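Local coordinates for Esterase/lipase (Uncultured bacterium, PDB 3K6K), which probably hydrolyses carboxylic ester bonds as a serine esterase of the alpha/beta hydrolase fold, related to hormone-sensitive lipase, at residues A[76-81]-A[111-116]; A[183-188]-A[280-285]. All blocks are in the same frame, centred on the assembly; numbering follows the deposited sequence.

Interaction 1 of 2, residues A[76-81]-A[111-116]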
ATOM      1  N   ASP A  76      18.564  19.187 -20.070  1.00 40.34           N
ATOM      2  CA  ASP A  76      18.228  20.115 -21.113  1.00 42.14           C
ATOM      3  C   ASP A  76      16.767  19.967 -21.548  1.00 42.37           C
ATOM      4  O   ASP A  76      16.093  20.923 -21.844  1.00 42.64           O
ATOM      5  CB  ASP A  76      19.165  19.795 -22.268  1.00 42.52           C
ATOM      6  CG  ASP A  76      19.183  20.835 -23.320  1.00 46.64           C
ATOM      7  OD1 ASP A  76      19.223  20.432 -24.477  1.00 50.29           O
ATOM      8  OD2 ASP A  76      19.165  22.033 -23.023  1.00 47.68           O
ATOM      9  N   GLY A  77      16.266  18.762 -21.594  1.00 41.95           N
ATOM     10  CA  GLY A  77      14.889  18.604 -21.989  1.00 42.04           C
ATOM     11  C   GLY A  77      13.735  18.767 -21.018  1.00 41.57           C
ATOM     12  O   GLY A  77      12.643  18.428 -21.360  1.00 41.63           O
ATOM     13  N   ALA A  78      13.980  19.283 -19.830  1.00 39.94           N
ATOM     14  CA  ALA A  78      13.025  19.212 -18.752  1.00 38.08           C
ATOM     15  C   ALA A  78      11.830  20.108 -18.846  1.00 36.80           C
ATOM     16  O   ALA A  78      11.944  21.268 -19.112  1.00 35.71           O
ATOM     17  CB  ALA A  78      13.700  19.384 -17.418  1.00 37.43           C
ATOM     18  N   GLY A  79      10.680  19.519 -18.562  1.00 35.64           N
ATOM     19  CA  GLY A  79       9.432  20.244 -18.346  1.00 34.24           C
ATOM     20  C   GLY A  79       9.534  21.141 -17.129  1.00 33.22           C
ATOM     21  O   GLY A  79      10.623  21.387 -16.635  1.00 32.70           O
ATOM     22  N   ALA A  80       8.395  21.641 -16.654  1.00 32.61           N
ATOM     23  CA  ALA A  80       8.377  22.675 -15.611  1.00 31.77           C
ATOM     24  C   ALA A  80       8.061  22.138 -14.215  1.00 30.75           C
ATOM     25  O   ALA A  80       7.921  22.913 -13.287  1.00 32.21           O
ATOM     26  CB  ALA A  80       7.420  23.785 -15.973  1.00 32.48           C
ATOM     27  N   ALA A  81       7.975  20.825 -14.068  1.00 28.73           N
ATOM     28  CA  ALA A  81       7.856  20.183 -12.750  1.00 27.33           C
ATOM     29  C   ALA A  81       9.130  20.337 -11.884  1.00 26.07           C
ATOM     30  O   ALA A  81      10.251  20.343 -12.392  1.00 26.46           O
ATOM     31  CB  ALA A  81       7.507  18.717 -12.937  1.00 26.90           C
ATOM     32  N   SER A 111      11.415  13.949 -16.264  1.00 29.19           N
ATOM     33  CA  SER A 111      11.523  15.254 -16.992  1.00 29.63           C
ATOM     34  C   SER A 111      11.356  16.472 -16.060  1.00 28.85           C
ATOM     35  O   SER A 111      10.744  17.494 -16.420  1.00 29.77           O
ATOM     36  CB  SER A 111      10.529  15.351 -18.180  1.00 30.38           C
ATOM     37  OG  SER A 111      11.065  14.819 -19.390  1.00 33.51           O
ATOM     38  N   ALA A 112      11.903  16.348 -14.865  1.00 26.49           N
ATOM     39  CA  ALA A 112      11.765  17.352 -13.853  1.00 25.06           C
ATOM     40  C   ALA A 112      13.120  17.986 -13.521  1.00 24.73           C
ATOM     41  O   ALA A 112      14.220  17.459 -13.835  1.00 24.43           O
ATOM     42  CB  ALA A 112      11.177  16.724 -12.578  1.00 24.17           C
ATOM     43  N   THR A 113      13.019  19.106 -12.827  1.00 23.85           N
ATOM     44  CA  THR A 113      14.144  19.695 -12.205  1.00 23.18           C
ATOM     45  C   THR A 113      14.088  19.252 -10.760  1.00 23.69           C
ATOM     46  O   THR A 113      13.141  19.536 -10.042  1.00 24.38           O
ATOM     47  CB  THR A 113      14.115  21.226 -12.340  1.00 22.72           C
ATOM     48  OG1 THR A 113      14.045  21.568 -13.735  1.00 21.79           O
ATOM     49  CG2 THR A 113      15.335  21.861 -11.706  1.00 20.47           C
ATOM     50  N   LEU A 114      15.130  18.580 -10.313  1.00 23.30           N
ATOM     51  CA  LEU A 114      15.136  18.082  -8.966  1.00 22.21           C
ATOM     52  C   LEU A 114      16.147  18.916  -8.183  1.00 23.32           C
ATOM     53  O   LEU A 114      17.199  19.254  -8.693  1.00 25.80           O
ATOM     54  CB  LEU A 114      15.474  16.593  -8.992  1.00 20.10           C
ATOM     55  CG  LEU A 114      15.609  15.872  -7.661  1.00 17.27           C
ATOM     56  CD1 LEU A 114      15.206  14.375  -7.813  1.00 13.26           C
ATOM     57  CD2 LEU A 114      17.056  15.993  -7.175  1.00 13.48           C
ATOM     58  N   TRP A 115      15.834  19.238  -6.943  1.00 23.16           N
ATOM     59  CA  TRP A 115      16.649  20.102  -6.117  1.00 22.77           C
ATOM     60  C   TRP A 115      16.917  19.224  -4.924  1.00 22.27           C
ATOM     61  O   TRP A 115      16.014  19.029  -4.126  1.00 22.38           O
ATOM     62  CB  TRP A 115      15.820  21.283  -5.597  1.00 21.98           C
ATOM     63  CG  TRP A 115      15.272  22.168  -6.681  1.00 23.55           C
ATOM     64  CD1 TRP A 115      14.245  21.886  -7.521  1.00 23.16           C
ATOM     65  CD2 TRP A 115      15.744  23.483  -7.044  1.00 23.40           C
ATOM     66  NE1 TRP A 115      14.032  22.929  -8.382  1.00 25.13           N
ATOM     67  CE2 TRP A 115      14.938  23.928  -8.113  1.00 23.91           C
ATOM     68  CE3 TRP A 115      16.783  24.324  -6.566  1.00 24.52           C
ATOM     69  CZ2 TRP A 115      15.134  25.187  -8.749  1.00 22.32           C
ATOM     70  CZ3 TRP A 115      16.972  25.582  -7.165  1.00 23.36           C
ATOM     71  CH2 TRP A 115      16.140  26.006  -8.257  1.00 22.76           C
ATOM     72  N   SER A 116      18.134  18.694  -4.818  1.00 21.47           N
ATOM     73  CA  SER A 116      18.475  17.817  -3.718  1.00 20.35           C
ATOM     74  C   SER A 116      19.059  18.620  -2.575  1.00 20.40           C
ATOM     75  O   SER A 116      20.175  19.195  -2.660  1.00 20.91           O
ATOM     76  CB  SER A 116      19.380  16.655  -4.188  1.00 20.38           C
ATOM     77  OG  SER A 116      19.695  15.789  -3.097  1.00 17.98           O
TER
HETATM   78  O   HOH W   1      11.556  21.974 -14.362  1.00 18.92           O

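Interaction 2 of 2, residues A[183-188]-A[280-285]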
ATOM      1  N   MET A 183       7.918   8.761  -0.868  1.00 16.08           N
ATOM      2  CA  MET A 183       8.796   8.303   0.225  1.00 15.77           C
ATOM      3  C   MET A 183       9.360   6.885   0.004  1.00 16.49           C
ATOM      4  O   MET A 183       8.631   5.935  -0.209  1.00 17.26           O
ATOM      5  CB  MET A 183       8.087   8.382   1.600  1.00 14.58           C
ATOM      6  CG  MET A 183       7.648   9.791   1.995  1.00 13.10           C
ATOM      7  SD  MET A 183       6.558   9.715   3.431  1.00 17.06           S
ATOM      8  CE  MET A 183       4.966   9.660   2.629  1.00 12.44           C
ATOM      9  N   LEU A 184      10.676   6.752   0.070  1.00 17.09           N
ATOM     10  CA  LEU A 184      11.355   5.500  -0.232  1.00 16.88           C
ATOM     11  C   LEU A 184      11.815   4.986   1.143  1.00 16.91           C
ATOM     12  O   LEU A 184      12.666   5.638   1.770  1.00 17.67           O
ATOM     13  CB  LEU A 184      12.541   5.839  -1.166  1.00 16.61           C
ATOM     14  CG  LEU A 184      12.389   5.877  -2.687  1.00 18.37           C
ATOM     15  CD1 LEU A 184      10.942   6.025  -3.199  1.00 16.72           C
ATOM     16  CD2 LEU A 184      13.372   6.790  -3.469  1.00 15.35           C
ATOM     17  N   SER A 185      11.210   3.898   1.663  1.00 16.56           N
ATOM     18  CA  SER A 185      11.566   3.322   2.964  1.00 16.01           C
ATOM     19  C   SER A 185      11.608   4.384   4.075  1.00 17.31           C
ATOM     20  O   SER A 185      12.628   4.492   4.796  1.00 17.89           O
ATOM     21  CB  SER A 185      12.963   2.678   2.916  1.00 15.58           C
ATOM     22  OG  SER A 185      13.038   1.547   2.022  1.00 15.86           O
ATOM     23  N   PRO A 186      10.504   5.146   4.258  1.00 16.75           N
ATOM     24  CA  PRO A 186      10.549   6.267   5.182  1.00 17.42           C
ATOM     25  C   PRO A 186      10.842   5.887   6.647  1.00 17.56           C
ATOM     26  O   PRO A 186      10.361   4.857   7.142  1.00 17.81           O
ATOM     27  CB  PRO A 186       9.159   6.914   5.023  1.00 17.08           C
ATOM     28  CG  PRO A 186       8.326   5.921   4.424  1.00 15.52           C
ATOM     29  CD  PRO A 186       9.158   4.941   3.698  1.00 16.12           C
ATOM     30  N   PHE A 187      11.664   6.691   7.314  1.00 17.77           N
ATOM     31  CA  PHE A 187      11.983   6.493   8.756  1.00 17.43           C
ATOM     32  C   PHE A 187      11.074   7.446   9.508  1.00 17.64           C
ATOM     33  O   PHE A 187      11.284   8.654   9.480  1.00 17.15           O
ATOM     34  CB  PHE A 187      13.458   6.825   9.002  1.00 17.63           C
ATOM     35  CG  PHE A 187      13.948   6.562  10.433  1.00 17.78           C
ATOM     36  CD1 PHE A 187      15.086   7.192  10.895  1.00 18.37           C
ATOM     37  CD2 PHE A 187      13.302   5.638  11.275  1.00 19.05           C
ATOM     38  CE1 PHE A 187      15.551   6.968  12.153  1.00 19.87           C
ATOM     39  CE2 PHE A 187      13.781   5.376  12.514  1.00 17.38           C
ATOM     40  CZ  PHE A 187      14.924   6.034  12.965  1.00 19.27           C
ATOM     41  N   VAL A 188      10.026   6.919  10.133  1.00 17.39           N
ATOM     42  CA  VAL A 188       8.994   7.781  10.629  1.00 17.55           C
ATOM     43  C   VAL A 188       8.565   7.471  12.037  1.00 18.00           C
ATOM     44  O   VAL A 188       7.626   8.093  12.541  1.00 18.85           O
ATOM     45  CB  VAL A 188       7.761   7.798   9.704  1.00 17.90           C
ATOM     46  CG1 VAL A 188       8.020   8.703   8.545  1.00 17.41           C
ATOM     47  CG2 VAL A 188       7.372   6.389   9.261  1.00 15.70           C
ATOM     48  N   PRO A 280      16.195  -4.608  -0.133  1.00 11.57           N
ATOM     49  CA  PRO A 280      16.635  -4.051   1.164  1.00 12.11           C
ATOM     50  C   PRO A 280      16.276  -2.583   1.244  1.00 12.42           C
ATOM     51  O   PRO A 280      15.662  -2.037   0.315  1.00 12.98           O
ATOM     52  CB  PRO A 280      18.164  -4.189   1.083  1.00 11.11           C
ATOM     53  CG  PRO A 280      18.437  -3.871  -0.451  1.00  9.50           C
ATOM     54  CD  PRO A 280      17.323  -4.713  -1.091  1.00 12.11           C
ATOM     55  N   HIS A 281      16.682  -1.957   2.340  1.00 12.47           N
ATOM     56  CA  HIS A 281      16.425  -0.569   2.610  1.00 13.23           C
ATOM     57  C   HIS A 281      16.827   0.297   1.433  1.00 13.53           C
ATOM     58  O   HIS A 281      17.929   0.138   0.916  1.00 14.69           O
ATOM     59  CB  HIS A 281      17.273  -0.194   3.802  1.00 13.33           C
ATOM     60  CG  HIS A 281      16.808   1.030   4.511  1.00 15.90           C
ATOM     61  ND1 HIS A 281      15.480   1.263   4.797  1.00 13.21           N
ATOM     62  CD2 HIS A 281      17.498   2.092   5.001  1.00 18.24           C
ATOM     63  CE1 HIS A 281      15.375   2.412   5.436  1.00 17.73           C
ATOM     64  NE2 HIS A 281      16.579   2.935   5.575  1.00 17.92           N
ATOM     65  N   VAL A 282      15.965   1.234   1.053  1.00 12.32           N
ATOM     66  CA  VAL A 282      16.173   2.147  -0.071  1.00 12.34           C
ATOM     67  C   VAL A 282      16.837   1.452  -1.293  1.00 13.38           C
ATOM     68  O   VAL A 282      17.837   1.898  -1.837  1.00 13.41           O
ATOM     69  CB  VAL A 282      16.919   3.477   0.312  1.00 13.34           C
ATOM     70  CG1 VAL A 282      16.749   4.470  -0.833  1.00 11.89           C
ATOM     71  CG2 VAL A 282      16.371   4.145   1.652  1.00  8.42           C
ATOM     72  N   PHE A 283      16.222   0.386  -1.762  1.00 13.12           N
ATOM     73  CA  PHE A 283      16.814  -0.424  -2.810  1.00 13.18           C
ATOM     74  C   PHE A 283      17.002   0.298  -4.117  1.00 13.48           C
ATOM     75  O   PHE A 283      17.789  -0.192  -4.960  1.00 14.23           O
ATOM     76  CB  PHE A 283      15.989  -1.698  -3.034  1.00 13.54           C
ATOM     77  CG  PHE A 283      14.603  -1.463  -3.641  1.00 14.58           C
ATOM     78  CD1 PHE A 283      14.411  -1.573  -5.013  1.00 14.83           C
ATOM     79  CD2 PHE A 283      13.510  -1.206  -2.837  1.00 12.57           C
ATOM     80  CE1 PHE A 283      13.157  -1.376  -5.561  1.00 17.72           C
ATOM     81  CE2 PHE A 283      12.257  -1.045  -3.357  1.00 10.34           C
ATOM     82  CZ  PHE A 283      12.076  -1.092  -4.726  1.00 15.95           C
ATOM     83  N   GLN A 284      16.301   1.434  -4.288  1.00 11.42           N
ATOM     84  CA  GLN A 284      16.359   2.201  -5.503  1.00 11.70           C
ATOM     85  C   GLN A 284      17.792   2.744  -5.733  1.00 13.34           C
ATOM     86  O   GLN A 284      18.063   3.297  -6.801  1.00 12.44           O
ATOM     87  CB  GLN A 284      15.284   3.360  -5.544  1.00 10.41           C
ATOM     88  CG  GLN A 284      13.781   2.963  -5.350  1.00  7.09           C
ATOM     89  CD  GLN A 284      13.426   2.589  -3.863  1.00 11.00           C
ATOM     90  OE1 GLN A 284      14.314   2.552  -2.973  1.00  5.74           O
ATOM     91  NE2 GLN A 284      12.149   2.322  -3.611  1.00  5.32           N
ATOM     92  N   MET A 285      18.660   2.653  -4.715  1.00 14.15           N
ATOM     93  CA  MET A 285      20.077   2.955  -4.886  1.00 17.02           C
ATOM     94  C   MET A 285      20.858   1.946  -5.768  1.00 17.15           C
ATOM     95  O   MET A 285      21.968   2.268  -6.283  1.00 16.89           O
ATOM     96  CB  MET A 285      20.814   3.109  -3.533  1.00 17.71           C
ATOM     97  CG  MET A 285      20.113   3.989  -2.546  1.00 21.03           C
ATOM     98  SD  MET A 285      20.406   5.770  -2.539  1.00 33.47           S
ATOM     99  CE  MET A 285      21.937   5.905  -1.622  1.00 31.64           C
TER
HETATM  100  O   HOH W   2      12.591   1.905  -0.692  1.00 10.97           O

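Interaction 1 of 2, residues A[76-81]-A[111-116]
Ala81 O accepts a nearly straight hydrogen bond (174°) from Thr113 N over 3.1 Å, where the loop ahead of strand 82-86 meets the entry to strand 113-117 in the central sheet of an alpha/beta hydrolase fold. The contact opens the parallel pairing of those two strands, and Thr113 pairs onward with Ile83. Next to this bond the methyl groups Ala81 CB and Ala112 CB meet at 4.2 Å, small side chains that let the backbones come close. Ser111, which with Ala81 has the most surface buried here, ends helix 96-110 in a Schellman motif with positive phi (49°), after which the chain passes through Ala112 into the strand. Its carbonyl is met by the other segment twice: Gly79 N makes a weak, strongly bent hydrogen bond to Ser111 O, and Ala78 CB lies 3.6 Å from that same oxygen. A water completes the joint. Thr113 suits this place because its first torsion (chi1 -57°) sets OG1 beside its own backbone N, where it donates to the water over 2.6 Å; the water in turn donates to Gly79 O and, over 2.9 Å, to Ala81 O.

Interaction 2 of 2, residues A[183-188]-A[280-285]
The His281 imidazole has Val282 CG2 over the centre of one face, 4.0 Å above the plane, while Ser185 CB comes in obliquely, 3.4 Å from His281 ND1. The Phe283 ring carries the amide carbon of Gln284 over one face and Pro280 O in plane at its edge. His281 is probably the histidine of a Ser-His-Glu catalytic triad: ND1 hydrogen-bonds Glu251 OE1, and the ring touches Ser157 on the likely nucleophile elbow. Small, polar Ser185 holds OG beside its backbone N, anti to the carbonyl carbon (chi1 -64°). This OG accepts from Val282 N (3.1 Å, 161°) and from a water (2.8 Å) and hydrogen-bonds Glu251 OE2, tying the histidine loop to the acid. The water also donates to Gln284 OE1. Bent at chi2 (74°), Gln284 lays its amide against Leu184, Gln284 CD lying 3.6 Å from Leu184 CG; its NE2 makes a weak hydrogen bond to Ser296 OG. Cut back to an alanine, Gln284 would probably leave the water without its second acceptor and open a gap between Leu184 and the Phe283 ring. Strand 180-184 meets the histidine loop beside strand 243-248, with Leu102 of helix 96-110 and Ile297 and Ile300 of helix 291-305 packed around Leu184 and Gln284.

How the interactions relate
Both contacts reach the same mixed sheet, and their centres lie 22 Å apart; the nearest atoms are about 9 Å from each other, so they do not touch. They follow in series along the chain, interaction 1 closing before interaction 2 opens. Strand 113-117 is separated from strand 180-184 by strands 82-86 and 151-156. Helix 96-110 is shared: it runs into residues 111-116 at its end, and its Leu102 packs on interaction 2. Interaction 1 is a surface joint near the start of the parallel strands 82-86 and 113-117, while interaction 2 is a buried joint at the end of strand 180-184, beside the probable catalytic triad.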